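Local atomic coordinates of capsular polysaccharide export system protein KpsC (Thermosulfurimonas dismutans, PDB entry 6MGB), a protein that probably transfers Kdo sugars from CMP-Kdo in beta(2,4) linkage, helping to build the glycolipid anchor of Gram-negative bacterial capsules. Residues Lys145-Gly150 against Glu228-Val233; Glu157-Ile162 against Phe239-Thr244; Ala195-Lys200 against Arg221-Ile226; Val260-Met265 against Gly272-Gly277. All coordinates share one frame; numbering follows the deposited sequence.

Contact 1: residues Lys145-Gly150 against Glu228-Val233; sequences KPVPRG and EEFNPV. With C5P (cytidine-5'-monophosphate), chain D.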
# COMPACT_ATOMS: atom_id res chain seq x y z
N LYS A 145 4.43 2.85 -18.78
CA LYS A 145 4.25 3.66 -19.97
C LYS A 145 2.77 3.99 -20.16
O LYS A 145 1.90 3.32 -19.60
CB LYS A 145 4.77 2.92 -21.20
CG LYS A 145 4.03 1.63 -21.51
CD LYS A 145 4.66 0.89 -22.68
CE LYS A 145 3.89 -0.38 -23.02
NZ LYS A 145 4.49 -1.10 -24.18
N PRO A 146 2.45 5.02 -20.94
CA PRO A 146 1.04 5.34 -21.18
C PRO A 146 0.35 4.25 -21.98
O PRO A 146 0.97 3.51 -22.74
CB PRO A 146 1.10 6.65 -21.97
CG PRO A 146 2.48 7.19 -21.75
CD PRO A 146 3.35 6.00 -21.57
N VAL A 147 -0.96 4.15 -21.78
CA VAL A 147 -1.79 3.26 -22.60
C VAL A 147 -2.02 3.95 -23.94
O VAL A 147 -2.62 5.03 -23.98
CB VAL A 147 -3.12 2.93 -21.90
CG1 VAL A 147 -4.05 2.17 -22.85
CG2 VAL A 147 -2.87 2.12 -20.64
N PRO A 148 -1.57 3.38 -25.05
CA PRO A 148 -1.75 4.05 -26.34
C PRO A 148 -3.21 4.12 -26.74
O PRO A 148 -4.01 3.23 -26.41
CB PRO A 148 -0.94 3.19 -27.31
CG PRO A 148 -0.97 1.83 -26.70
CD PRO A 148 -0.96 2.04 -25.21
N ARG A 149 -3.56 5.18 -27.45
CA ARG A 149 -4.90 5.29 -28.00
C ARG A 149 -5.10 4.20 -29.05
O ARG A 149 -4.19 3.89 -29.82
CB ARG A 149 -5.12 6.67 -28.62
CG ARG A 149 -6.56 6.94 -29.03
CD ARG A 149 -6.73 8.36 -29.53
NE ARG A 149 -7.26 8.42 -30.89
CZ ARG A 149 -6.54 8.16 -31.98
NH1 ARG A 149 -5.26 7.83 -31.88
NH2 ARG A 149 -7.11 8.24 -33.18
N GLY A 150 -6.29 3.61 -29.06
CA GLY A 150 -6.58 2.47 -29.90
C GLY A 150 -6.41 1.13 -29.20
O GLY A 150 -6.86 0.11 -29.74
N GLU A 228 1.85 -5.95 -20.36
CA GLU A 228 2.57 -4.72 -20.66
C GLU A 228 2.61 -3.85 -19.41
O GLU A 228 1.67 -3.81 -18.62
CB GLU A 228 1.92 -3.97 -21.81
CG GLU A 228 1.95 -4.71 -23.13
CD GLU A 228 1.46 -3.87 -24.30
OE1 GLU A 228 0.50 -4.30 -24.98
OE2 GLU A 228 2.03 -2.78 -24.53
N GLU A 229 3.72 -3.13 -19.25
CA GLU A 229 3.96 -2.36 -18.04
C GLU A 229 3.36 -0.96 -18.19
O GLU A 229 4.05 0.05 -18.31
CB GLU A 229 5.45 -2.30 -17.74
CG GLU A 229 5.77 -1.85 -16.34
CD GLU A 229 6.89 -2.65 -15.74
OE1 GLU A 229 6.86 -2.89 -14.51
OE2 GLU A 229 7.81 -3.03 -16.48
N PHE A 230 2.03 -0.93 -18.16
CA PHE A 230 1.30 0.32 -18.27
C PHE A 230 1.34 1.08 -16.95
O PHE A 230 1.37 0.49 -15.86
CB PHE A 230 -0.16 0.06 -18.65
CG PHE A 230 -0.33 -0.45 -20.05
CD1 PHE A 230 0.32 0.16 -21.11
CD2 PHE A 230 -1.16 -1.53 -20.31
CE1 PHE A 230 0.15 -0.31 -22.40
CE2 PHE A 230 -1.33 -2.00 -21.59
CZ PHE A 230 -0.67 -1.39 -22.64
N ASN A 231 1.35 2.40 -17.05
CA ASN A 231 1.14 3.24 -15.89
C ASN A 231 -0.19 2.87 -15.25
O ASN A 231 -1.23 2.95 -15.93
CB ASN A 231 1.17 4.72 -16.28
CG ASN A 231 0.97 5.65 -15.10
OD1 ASN A 231 0.21 5.35 -14.19
ND2 ASN A 231 1.66 6.78 -15.11
N PRO A 232 -0.22 2.46 -13.98
CA PRO A 232 -1.47 1.91 -13.43
C PRO A 232 -2.62 2.90 -13.40
O PRO A 232 -3.77 2.52 -13.67
CB PRO A 232 -1.06 1.47 -12.01
CG PRO A 232 0.16 2.26 -11.69
CD PRO A 232 0.88 2.43 -12.99
N VAL A 233 -2.36 4.17 -13.09
CA VAL A 233 -3.46 5.13 -13.01
C VAL A 233 -3.93 5.53 -14.40
O VAL A 233 -5.10 5.89 -14.58
CB VAL A 233 -3.04 6.36 -12.18
CG1 VAL A 233 -2.73 5.95 -10.75
CG2 VAL A 233 -1.85 7.05 -12.79
O3P C5P D . -0.40 -3.74 -3.17
P C5P D . 0.33 -4.24 -4.39
O1P C5P D . -0.52 -5.30 -5.08
O2P C5P D . 1.74 -4.78 -4.23
O5' C5P D . 0.41 -2.99 -5.38
C5' C5P D . 1.44 -2.02 -5.28
C4' C5P D . 1.35 -1.03 -6.41
O4' C5P D . 1.78 -1.67 -7.64
C3' C5P D . -0.05 -0.52 -6.73
O3' C5P D . -0.44 0.56 -5.90
C2' C5P D . 0.04 -0.16 -8.20
O2' C5P D . 0.63 1.12 -8.38
C1' C5P D . 1.00 -1.22 -8.73
N1 C5P D . 0.29 -2.38 -9.30
C2 C5P D . 0.14 -2.52 -10.79
N3 C5P D . -0.59 -3.71 -11.36
C4 C5P D . -1.15 -4.73 -10.48
C5 C5P D . -1.00 -4.59 -9.00
C6 C5P D . -0.27 -3.41 -8.43
O2 C5P D . 0.59 -1.70 -11.50
N4 C5P D . -1.86 -5.88 -11.03
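Lys-145 and Glu-228 reach each other through their torsions: CG of Lys-145 lies between its backbone N and carbonyl carbon (chi1 63°) with the chain straight beyond it, while CG of Glu-228 lies anti to the carbonyl carbon and its chain is likewise extended. The two chains meet at their charged ends in a salt bridge, where Lys-145 NZ lies 3.0 Å from Glu-228 OE2, which accepts through its anti lone pair. Phe-230 supplies the apolar part. Val-147 CG2 sits over one face of its ring, 3.9 Å from the centroid, a CH-pi contact, and Glu-228 CB covers the opposite face toward the rim. Pro-148, whose ring restricts its backbone, brings CD to 3.8 Å from Phe-230 CE1. Lys-145 N donates to Glu-229 O at 2.9 Å, and Asn-231 N returns a bond to Lys-145 O at 2.8 Å, a single bridge that fixes the two loops. With an alanine in place of Glu-228, Lys-145 NZ would probably lose its charge partner and the end of its chain would be freer to turn. The ion pair at the surface thus ties the ends of two long side chains together, whereas the backbone bonds and the buried ring hold the loop preceding Pro-232, whose CG touches the ribose O2' of CMP at 3.5 Å.

Contact 2: residues Glu157-Ile162 against Phe239-Thr244; sequences ERVLLI and FDRIYT. With C5P (cytidine-5'-monophosphate), chain D.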
# COMPACT_ATOMS: atom_id res chain seq x y z
N GLU A 157 -18.00 -2.21 -23.21
CA GLU A 157 -18.13 -2.59 -21.81
C GLU A 157 -16.97 -3.50 -21.41
O GLU A 157 -16.65 -4.46 -22.12
CB GLU A 157 -19.47 -3.30 -21.57
CG GLU A 157 -19.78 -3.53 -20.10
CD GLU A 157 -20.98 -4.44 -19.89
OE1 GLU A 157 -21.65 -4.79 -20.88
OE2 GLU A 157 -21.26 -4.79 -18.72
N ARG A 158 -16.35 -3.20 -20.28
CA ARG A 158 -15.17 -3.94 -19.84
C ARG A 158 -14.92 -3.65 -18.37
O ARG A 158 -15.22 -2.56 -17.87
CB ARG A 158 -13.94 -3.56 -20.67
CG ARG A 158 -13.67 -2.07 -20.67
CD ARG A 158 -12.40 -1.70 -21.42
NE ARG A 158 -12.26 -0.24 -21.50
CZ ARG A 158 -12.54 0.50 -22.57
NH1 ARG A 158 -12.96 -0.06 -23.69
NH2 ARG A 158 -12.38 1.81 -22.51
N VAL A 159 -14.35 -4.64 -17.68
CA VAL A 159 -13.96 -4.51 -16.28
C VAL A 159 -12.51 -4.94 -16.14
O VAL A 159 -11.95 -5.62 -17.00
CB VAL A 159 -14.87 -5.34 -15.34
CG1 VAL A 159 -16.33 -4.95 -15.54
CG2 VAL A 159 -14.68 -6.83 -15.56
N LEU A 160 -11.90 -4.55 -15.02
CA LEU A 160 -10.49 -4.81 -14.76
C LEU A 160 -10.33 -5.60 -13.47
O LEU A 160 -10.89 -5.23 -12.44
CB LEU A 160 -9.70 -3.50 -14.66
CG LEU A 160 -8.18 -3.67 -14.47
CD1 LEU A 160 -7.56 -4.35 -15.68
CD2 LEU A 160 -7.52 -2.32 -14.22
N LEU A 161 -9.58 -6.70 -13.55
CA LEU A 161 -9.20 -7.49 -12.38
C LEU A 161 -7.73 -7.23 -12.07
O LEU A 161 -6.89 -7.27 -12.98
CB LEU A 161 -9.44 -8.98 -12.63
CG LEU A 161 -10.88 -9.51 -12.51
CD1 LEU A 161 -11.88 -8.64 -13.24
CD2 LEU A 161 -10.94 -10.94 -13.02
N ILE A 162 -7.43 -6.97 -10.81
CA ILE A 162 -6.07 -6.67 -10.36
C ILE A 162 -5.45 -7.95 -9.83
O ILE A 162 -5.98 -8.58 -8.91
CB ILE A 162 -6.07 -5.56 -9.30
CG1 ILE A 162 -6.68 -4.27 -9.87
CG2 ILE A 162 -4.64 -5.30 -8.80
CD1 ILE A 162 -6.87 -3.17 -8.85
N PHE A 239 -11.50 2.20 -17.22
CA PHE A 239 -12.50 1.33 -16.63
C PHE A 239 -13.34 2.12 -15.64
O PHE A 239 -12.91 3.15 -15.12
CB PHE A 239 -11.86 0.13 -15.92
CG PHE A 239 -11.03 -0.74 -16.82
CD1 PHE A 239 -11.57 -1.86 -17.43
CD2 PHE A 239 -9.70 -0.44 -17.06
CE1 PHE A 239 -10.81 -2.66 -18.26
CE2 PHE A 239 -8.93 -1.23 -17.89
CZ PHE A 239 -9.49 -2.34 -18.49
N ASP A 240 -14.56 1.63 -15.41
CA ASP A 240 -15.41 2.15 -14.35
C ASP A 240 -15.46 1.25 -13.13
O ASP A 240 -15.69 1.73 -12.02
CB ASP A 240 -16.84 2.36 -14.87
CG ASP A 240 -16.92 3.39 -15.98
OD1 ASP A 240 -16.11 4.34 -15.96
OD2 ASP A 240 -17.78 3.24 -16.87
N ARG A 241 -15.26 -0.06 -13.32
CA ARG A 241 -15.43 -1.05 -12.27
C ARG A 241 -14.15 -1.87 -12.14
O ARG A 241 -13.68 -2.44 -13.13
CB ARG A 241 -16.63 -1.95 -12.58
CG ARG A 241 -16.83 -3.09 -11.60
CD ARG A 241 -18.13 -3.82 -11.90
NE ARG A 241 -19.30 -3.06 -11.48
CZ ARG A 241 -20.56 -3.42 -11.73
NH1 ARG A 241 -20.82 -4.52 -12.41
NH2 ARG A 241 -21.56 -2.66 -11.30
N ILE A 242 -13.61 -1.94 -10.92
CA ILE A 242 -12.35 -2.62 -10.65
C ILE A 242 -12.60 -3.74 -9.64
O ILE A 242 -13.38 -3.57 -8.70
CB ILE A 242 -11.29 -1.64 -10.11
CG1 ILE A 242 -11.22 -0.38 -10.98
CG2 ILE A 242 -9.93 -2.32 -10.04
CD1 ILE A 242 -10.91 -0.63 -12.44
N TYR A 243 -11.94 -4.87 -9.85
CA TYR A 243 -12.00 -6.01 -8.94
C TYR A 243 -10.62 -6.24 -8.32
O TYR A 243 -9.62 -6.30 -9.04
CB TYR A 243 -12.45 -7.28 -9.67
CG TYR A 243 -13.91 -7.30 -10.05
CD1 TYR A 243 -14.37 -6.60 -11.16
CD2 TYR A 243 -14.83 -8.04 -9.31
CE1 TYR A 243 -15.71 -6.63 -11.51
CE2 TYR A 243 -16.17 -8.07 -9.66
CZ TYR A 243 -16.60 -7.36 -10.76
OH TYR A 243 -17.93 -7.39 -11.11
N THR A 244 -10.58 -6.37 -7.00
CA THR A 244 -9.32 -6.57 -6.29
C THR A 244 -9.56 -7.38 -5.03
O THR A 244 -10.65 -7.35 -4.45
CB THR A 244 -8.65 -5.23 -5.93
OG1 THR A 244 -7.32 -5.46 -5.46
CG2 THR A 244 -9.45 -4.49 -4.85
O3P C5P D . -0.40 -3.74 -3.17
P C5P D . 0.33 -4.24 -4.39
O1P C5P D . -0.52 -5.30 -5.08
O2P C5P D . 1.74 -4.78 -4.23
O5' C5P D . 0.41 -2.99 -5.38
C5' C5P D . 1.44 -2.02 -5.28
C4' C5P D . 1.35 -1.03 -6.41
O4' C5P D . 1.78 -1.67 -7.64
C3' C5P D . -0.05 -0.52 -6.73
O3' C5P D . -0.44 0.56 -5.90
C2' C5P D . 0.04 -0.16 -8.20
O2' C5P D . 0.63 1.12 -8.38
C1' C5P D . 1.00 -1.22 -8.73
N1 C5P D . 0.29 -2.38 -9.30
C2 C5P D . 0.14 -2.52 -10.79
N3 C5P D . -0.59 -3.71 -11.36
C4 C5P D . -1.15 -4.73 -10.48
C5 C5P D . -1.00 -4.59 -9.00
C6 C5P D . -0.27 -3.41 -8.43
O2 C5P D . 0.59 -1.70 -11.50
N4 C5P D . -1.86 -5.88 -11.03
O HOH W 1 -15.87 -0.93 -15.99
O HOH W 2 -6.27 -7.77 -6.40
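Phe-239 presents its ring broadside to Leu-160 and Arg-158, which approach from opposite faces. Leu-160 CB stands over the centre of one face, 3.6 Å from the ring centroid, in a CH-pi contact. Arg-158 crosses the other face toward the rim: its chain, straight from CG to NE, lays CD 3.7 Å from Phe-239 CE1, and the guanidinium stands nearly perpendicular to the ring, the planes 86° apart. With Arg-158 CZ 5.8 Å from the ring centroid, any cation-pi attraction is weak, and the polar end is bound instead by Thr-153 O and His-238 O. With an alanine in place of Phe-239, both Leu-160 CB and the methylenes of Arg-158 would probably lose their shared apolar surface, opening a gap at this corner of the sheet. On the other side of the sheet Leu-161 and Tyr-243 lie side by side, CD1 to CD1 at 3.8 Å, an apolar pair; the Tyr-243 hydroxyl is hydrogen-bonded to Asn-192 ND2. Between the faces, Tyr-243 N bonds Leu-160 O at 2.8 Å and Ile-162 N bonds Tyr-243 O at 2.9 Å. These two parallel strands are central in a sheet of order 3-2-1-4-5-6, the Rossmann-like topology of GT-B glycosyltransferases, in which the nucleotide binds at the strands' C-terminal ends.

Contact 3: residues Ala195-Lys200 against Arg221-Ile226; sequences AEIYVK and RSVKVI. With C5P (cytidine-5'-monophosphate), chain D.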
# COMPACT_ATOMS: atom_id res chain seq x y z
N ALA A 195 -19.47 -7.95 -20.75
CA ALA A 195 -18.27 -7.13 -20.70
C ALA A 195 -17.04 -7.92 -21.11
O ALA A 195 -16.98 -9.14 -20.95
CB ALA A 195 -18.06 -6.57 -19.29
N GLU A 196 -16.05 -7.21 -21.64
CA GLU A 196 -14.72 -7.76 -21.81
C GLU A 196 -14.01 -7.80 -20.46
O GLU A 196 -14.19 -6.91 -19.63
CB GLU A 196 -13.90 -6.92 -22.80
CG GLU A 196 -14.50 -6.86 -24.19
CD GLU A 196 -13.58 -6.20 -25.20
OE1 GLU A 196 -12.97 -5.17 -24.86
OE2 GLU A 196 -13.46 -6.73 -26.33
N ILE A 197 -13.22 -8.85 -20.24
CA ILE A 197 -12.54 -9.07 -18.97
C ILE A 197 -11.05 -8.87 -19.19
O ILE A 197 -10.44 -9.55 -20.02
CB ILE A 197 -12.83 -10.47 -18.41
CG1 ILE A 197 -14.34 -10.71 -18.28
CG2 ILE A 197 -12.14 -10.66 -17.07
CD1 ILE A 197 -15.08 -9.66 -17.46
N TYR A 198 -10.47 -7.93 -18.44
CA TYR A 198 -9.04 -7.68 -18.46
C TYR A 198 -8.43 -8.00 -17.11
O TYR A 198 -9.02 -7.70 -16.06
CB TYR A 198 -8.74 -6.22 -18.83
CG TYR A 198 -9.06 -5.86 -20.26
CD1 TYR A 198 -10.35 -5.49 -20.63
CD2 TYR A 198 -8.08 -5.87 -21.24
CE1 TYR A 198 -10.65 -5.16 -21.93
CE2 TYR A 198 -8.37 -5.54 -22.55
CZ TYR A 198 -9.66 -5.19 -22.89
OH TYR A 198 -9.95 -4.86 -24.19
N VAL A 199 -7.25 -8.62 -17.13
CA VAL A 199 -6.48 -8.92 -15.94
C VAL A 199 -5.14 -8.20 -16.05
O VAL A 199 -4.42 -8.37 -17.04
CB VAL A 199 -6.26 -10.44 -15.77
CG1 VAL A 199 -5.33 -10.74 -14.60
CG2 VAL A 199 -7.59 -11.15 -15.59
N LYS A 200 -4.80 -7.41 -15.03
CA LYS A 200 -3.54 -6.68 -15.01
C LYS A 200 -2.56 -7.44 -14.12
O LYS A 200 -2.78 -7.56 -12.91
CB LYS A 200 -3.74 -5.25 -14.51
CG LYS A 200 -2.44 -4.45 -14.37
CD LYS A 200 -1.58 -4.55 -15.63
CE LYS A 200 -0.41 -3.59 -15.60
NZ LYS A 200 0.40 -3.71 -14.36
N ARG A 221 -10.07 -18.13 -23.06
CA ARG A 221 -9.25 -17.45 -24.07
C ARG A 221 -9.72 -16.03 -24.34
O ARG A 221 -8.91 -15.20 -24.78
CB ARG A 221 -9.25 -18.25 -25.37
CG ARG A 221 -8.39 -19.52 -25.34
CD ARG A 221 -6.94 -19.21 -25.01
NE ARG A 221 -6.05 -20.33 -25.29
CZ ARG A 221 -4.76 -20.36 -24.98
NH1 ARG A 221 -4.20 -19.33 -24.36
NH2 ARG A 221 -4.02 -21.43 -25.27
N SER A 222 -10.99 -15.72 -24.09
CA SER A 222 -11.49 -14.37 -24.31
C SER A 222 -10.99 -13.39 -23.27
O SER A 222 -11.06 -12.18 -23.49
CB SER A 222 -13.02 -14.38 -24.33
OG SER A 222 -13.55 -14.54 -23.02
N VAL A 223 -10.50 -13.88 -22.13
CA VAL A 223 -9.96 -13.00 -21.10
C VAL A 223 -8.61 -12.46 -21.56
O VAL A 223 -7.74 -13.22 -22.01
CB VAL A 223 -9.85 -13.74 -19.76
CG1 VAL A 223 -9.23 -12.83 -18.70
CG2 VAL A 223 -11.22 -14.23 -19.31
N LYS A 224 -8.44 -11.15 -21.45
CA LYS A 224 -7.23 -10.47 -21.91
C LYS A 224 -6.34 -10.20 -20.71
O LYS A 224 -6.68 -9.39 -19.85
CB LYS A 224 -7.60 -9.19 -22.65
CG LYS A 224 -8.51 -9.45 -23.85
CD LYS A 224 -9.10 -8.18 -24.43
CE LYS A 224 -10.04 -8.49 -25.59
NZ LYS A 224 -11.15 -9.40 -25.18
N VAL A 225 -5.20 -10.89 -20.65
CA VAL A 225 -4.26 -10.78 -19.55
C VAL A 225 -3.18 -9.78 -19.96
O VAL A 225 -2.47 -10.00 -20.95
CB VAL A 225 -3.65 -12.14 -19.18
CG1 VAL A 225 -2.64 -12.00 -18.06
CG2 VAL A 225 -4.75 -13.11 -18.78
N ILE A 226 -3.07 -8.69 -19.21
CA ILE A 226 -2.21 -7.58 -19.58
C ILE A 226 -0.86 -7.79 -18.90
O ILE A 226 -0.76 -7.78 -17.67
CB ILE A 226 -2.83 -6.23 -19.17
CG1 ILE A 226 -4.20 -6.07 -19.82
CG2 ILE A 226 -1.90 -5.08 -19.56
CD1 ILE A 226 -4.97 -4.85 -19.35
O3P C5P D . -0.40 -3.74 -3.17
P C5P D . 0.33 -4.24 -4.39
O1P C5P D . -0.52 -5.30 -5.08
O2P C5P D . 1.74 -4.78 -4.23
O5' C5P D . 0.41 -2.99 -5.38
C5' C5P D . 1.44 -2.02 -5.28
C4' C5P D . 1.35 -1.03 -6.41
O4' C5P D . 1.78 -1.67 -7.64
C3' C5P D . -0.05 -0.52 -6.73
O3' C5P D . -0.44 0.56 -5.90
C2' C5P D . 0.04 -0.16 -8.20
O2' C5P D . 0.63 1.12 -8.38
C1' C5P D . 1.00 -1.22 -8.73
N1 C5P D . 0.29 -2.38 -9.30
C2 C5P D . 0.14 -2.52 -10.79
N3 C5P D . -0.59 -3.71 -11.36
C4 C5P D . -1.15 -4.73 -10.48
C5 C5P D . -1.00 -4.59 -9.00
C6 C5P D . -0.27 -3.41 -8.43
O2 C5P D . 0.59 -1.70 -11.50
N4 C5P D . -1.86 -5.88 -11.03
O HOH W 3 -13.30 -10.94 -22.17
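Strands 196-200 and 224-226 run parallel, their axes 4.6 Å apart and 24° from aligned, joined by bonds from Lys-224 N to Ile-197 O, Val-199 N to Lys-224 O and Ile-226 N to Val-199 O. On one face Lys-224 lays its aliphatic chain obliquely against the phenol of Tyr-198, with CD 3.3 Å from CE2. A long side chain suits this place: its methylenes shield the ring while a bend at chi4 (58°) turns NZ toward Glu-196 OE2, a long salt bridge at 3.7 Å, and toward Ser-222 O, a weak bond. Further along the same face Ile-226 CD1 meets Tyr-198 CD2 at 3.8 Å. The other face is built from branched residues that favour strands, Val-199 CG2 lying 3.9 Å from Val-223 CG1. At the strand's end Lys-200 turns to the cytosine. Bends at chi2 and chi4 fold its chain back, bringing NZ 3.2 Å from N3 of CMP and, more weakly, near O2; its own carbonyl O takes a weak bond from N4 at 2.7 Å. One residue therefore offers a donor to the ring nitrogen and an acceptor to the amino group, a pattern that fits cytosine and would probably suit uracil poorly, since uracil reverses both polarities.

Contact 4: residues Val260-Met265 against Gly272-Gly277; sequences VICFGM and GLTRDG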
# COMPACT_ATOMS: atom_id res chain seq x y z
N VAL A 260 -14.87 0.14 -6.77
CA VAL A 260 -13.87 -0.84 -6.36
C VAL A 260 -14.58 -1.94 -5.58
O VAL A 260 -15.18 -1.69 -4.53
CB VAL A 260 -12.76 -0.19 -5.52
CG1 VAL A 260 -11.77 -1.24 -5.03
CG2 VAL A 260 -12.04 0.87 -6.34
N ILE A 261 -14.50 -3.16 -6.10
CA ILE A 261 -15.12 -4.33 -5.49
C ILE A 261 -14.01 -5.13 -4.83
O ILE A 261 -13.15 -5.70 -5.50
CB ILE A 261 -15.89 -5.16 -6.53
CG1 ILE A 261 -16.85 -4.26 -7.31
CG2 ILE A 261 -16.65 -6.29 -5.84
CD1 ILE A 261 -17.58 -4.94 -8.44
N CYS A 262 -14.03 -5.17 -3.50
CA CYS A 262 -12.97 -5.78 -2.70
C CYS A 262 -13.40 -7.16 -2.24
O CYS A 262 -14.47 -7.32 -1.64
CB CYS A 262 -12.63 -4.91 -1.49
SG CYS A 262 -11.97 -3.29 -1.88
N PHE A 263 -12.54 -8.16 -2.49
CA PHE A 263 -12.79 -9.52 -2.03
C PHE A 263 -11.99 -9.88 -0.78
O PHE A 263 -12.30 -10.89 -0.14
CB PHE A 263 -12.48 -10.51 -3.16
CG PHE A 263 -13.50 -10.48 -4.25
CD1 PHE A 263 -13.66 -9.36 -5.04
CD2 PHE A 263 -14.32 -11.57 -4.47
CE1 PHE A 263 -14.61 -9.32 -6.04
CE2 PHE A 263 -15.27 -11.54 -5.47
CZ PHE A 263 -15.41 -10.42 -6.26
N GLY A 264 -10.97 -9.09 -0.44
CA GLY A 264 -10.38 -9.10 0.87
C GLY A 264 -10.74 -7.86 1.66
O GLY A 264 -11.65 -7.10 1.31
N MET A 265 -10.00 -7.65 2.75
CA MET A 265 -10.21 -6.50 3.63
C MET A 265 -8.92 -5.69 3.71
O MET A 265 -8.23 -5.67 4.74
CB MET A 265 -10.65 -6.95 5.02
CG MET A 265 -10.95 -5.82 6.01
SD MET A 265 -12.21 -4.64 5.49
CE MET A 265 -13.61 -5.72 5.17
N GLY A 272 -17.01 2.23 3.98
CA GLY A 272 -18.18 2.69 3.26
C GLY A 272 -17.92 3.15 1.84
O GLY A 272 -18.85 3.62 1.18
N LEU A 273 -16.68 3.03 1.35
CA LEU A 273 -16.32 3.49 0.02
C LEU A 273 -16.18 2.35 -0.99
O LEU A 273 -16.01 2.62 -2.18
CB LEU A 273 -15.01 4.28 0.07
CG LEU A 273 -15.04 5.55 0.93
CD1 LEU A 273 -13.65 6.14 1.06
CD2 LEU A 273 -16.00 6.58 0.33
N THR A 274 -16.24 1.10 -0.54
CA THR A 274 -16.00 -0.05 -1.38
C THR A 274 -17.15 -1.04 -1.25
O THR A 274 -17.92 -1.01 -0.29
CB THR A 274 -14.69 -0.75 -1.01
OG1 THR A 274 -14.65 -0.96 0.40
CG2 THR A 274 -13.49 0.09 -1.43
N ARG A 275 -17.26 -1.92 -2.24
CA ARG A 275 -18.19 -3.04 -2.17
C ARG A 275 -17.42 -4.22 -1.59
O ARG A 275 -16.56 -4.80 -2.25
CB ARG A 275 -18.75 -3.36 -3.55
CG ARG A 275 -18.99 -2.11 -4.38
CD ARG A 275 -20.00 -2.34 -5.49
NE ARG A 275 -21.32 -2.69 -4.97
CZ ARG A 275 -22.43 -2.72 -5.70
NH1 ARG A 275 -22.39 -2.42 -6.99
NH2 ARG A 275 -23.58 -3.05 -5.14
N ASP A 276 -17.73 -4.57 -0.34
CA ASP A 276 -16.91 -5.47 0.45
C ASP A 276 -17.54 -6.85 0.51
O ASP A 276 -18.72 -6.99 0.86
CB ASP A 276 -16.71 -4.92 1.87
CG ASP A 276 -15.92 -3.64 1.89
OD1 ASP A 276 -15.10 -3.43 0.97
OD2 ASP A 276 -16.11 -2.84 2.83
N GLY A 277 -16.75 -7.88 0.19
CA GLY A 277 -17.12 -9.26 0.43
C GLY A 277 -16.73 -9.77 1.79
O GLY A 277 -17.15 -10.86 2.18
O HOH W 4 -16.50 1.79 -4.84
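Cys-262 and Thr-274 form the tight part of this contact, sulfur against methyl. With SG anti to the carbonyl carbon of Cys-262, the thiol comes to lie 3.7 Å from Thr-274 CG2, which also approaches Val-260 CB. Small side chains suit this place, because Tyr-268 packs on Cys-262 and Leu-254 of helix 248-255 on Thr-274. Three backbone bonds close the same region: Arg-275 N to Val-260 O at 3.1 Å, Cys-262 N to Arg-275 O at 2.8 Å, and Gly-277 N to Cys-262 O at 3.0 Å. The hydroxyl of Thr-274 turns from the methyl contact to donate to Asp-276 OD1 at 2.6 Å, meeting the syn side of that oxygen about 25° out of the carboxylate plane. Threonine thus serves two neighbours, an apolar one through CG2 and an anionic one through OG1, while the second oxygen of Asp-276 takes a weak bond from Gly-270 N.

The opposite face is looser. Arg-275 lies alongside Ile-261, CD to CG1 at 4.1 Å, but Arg-275 is exposed and poorly ordered, even though NH1 forms a salt bridge with Glu-259. Near Val-260 a water links the segments, accepting from Val-260 N and donating to Leu-273 O. Gly-277, exposed at the other end, contributes its backbone alone. Strand 275-276 is the outermost strand on this side of the six-stranded parallel sheet, joined to strand 259-262 by a connection that contains no helix, and it finishes the edge of the Rossmann-like sheet of this GT-B fold.

Contacts 2, 3 and 4 belong to one parallel sheet. Contacts 2 and 3, with centres 10 Å apart, share the boundary between strands 158-162 and 196-200, where Leu-161 N lies 2.8 Å from Tyr-198 O; on the other flank contact 4 meets contact 2, Thr-244 O being 2.8 Å from Phe-263 N. Contact 1 stands off the sheet but touches contact 3, Glu-228 O lying 3.7 Å from Lys-200 CE. Contacts 1, 2 and 3 all reach CMP, through Pro-232, Ile-162 and Lys-200, and Asp-163, His-202, Ser-247, Gln-248 and Glu-252 bind it as well. Contact 4 is more remote, the side chain of Val-260 lying about 12 Å from CMP.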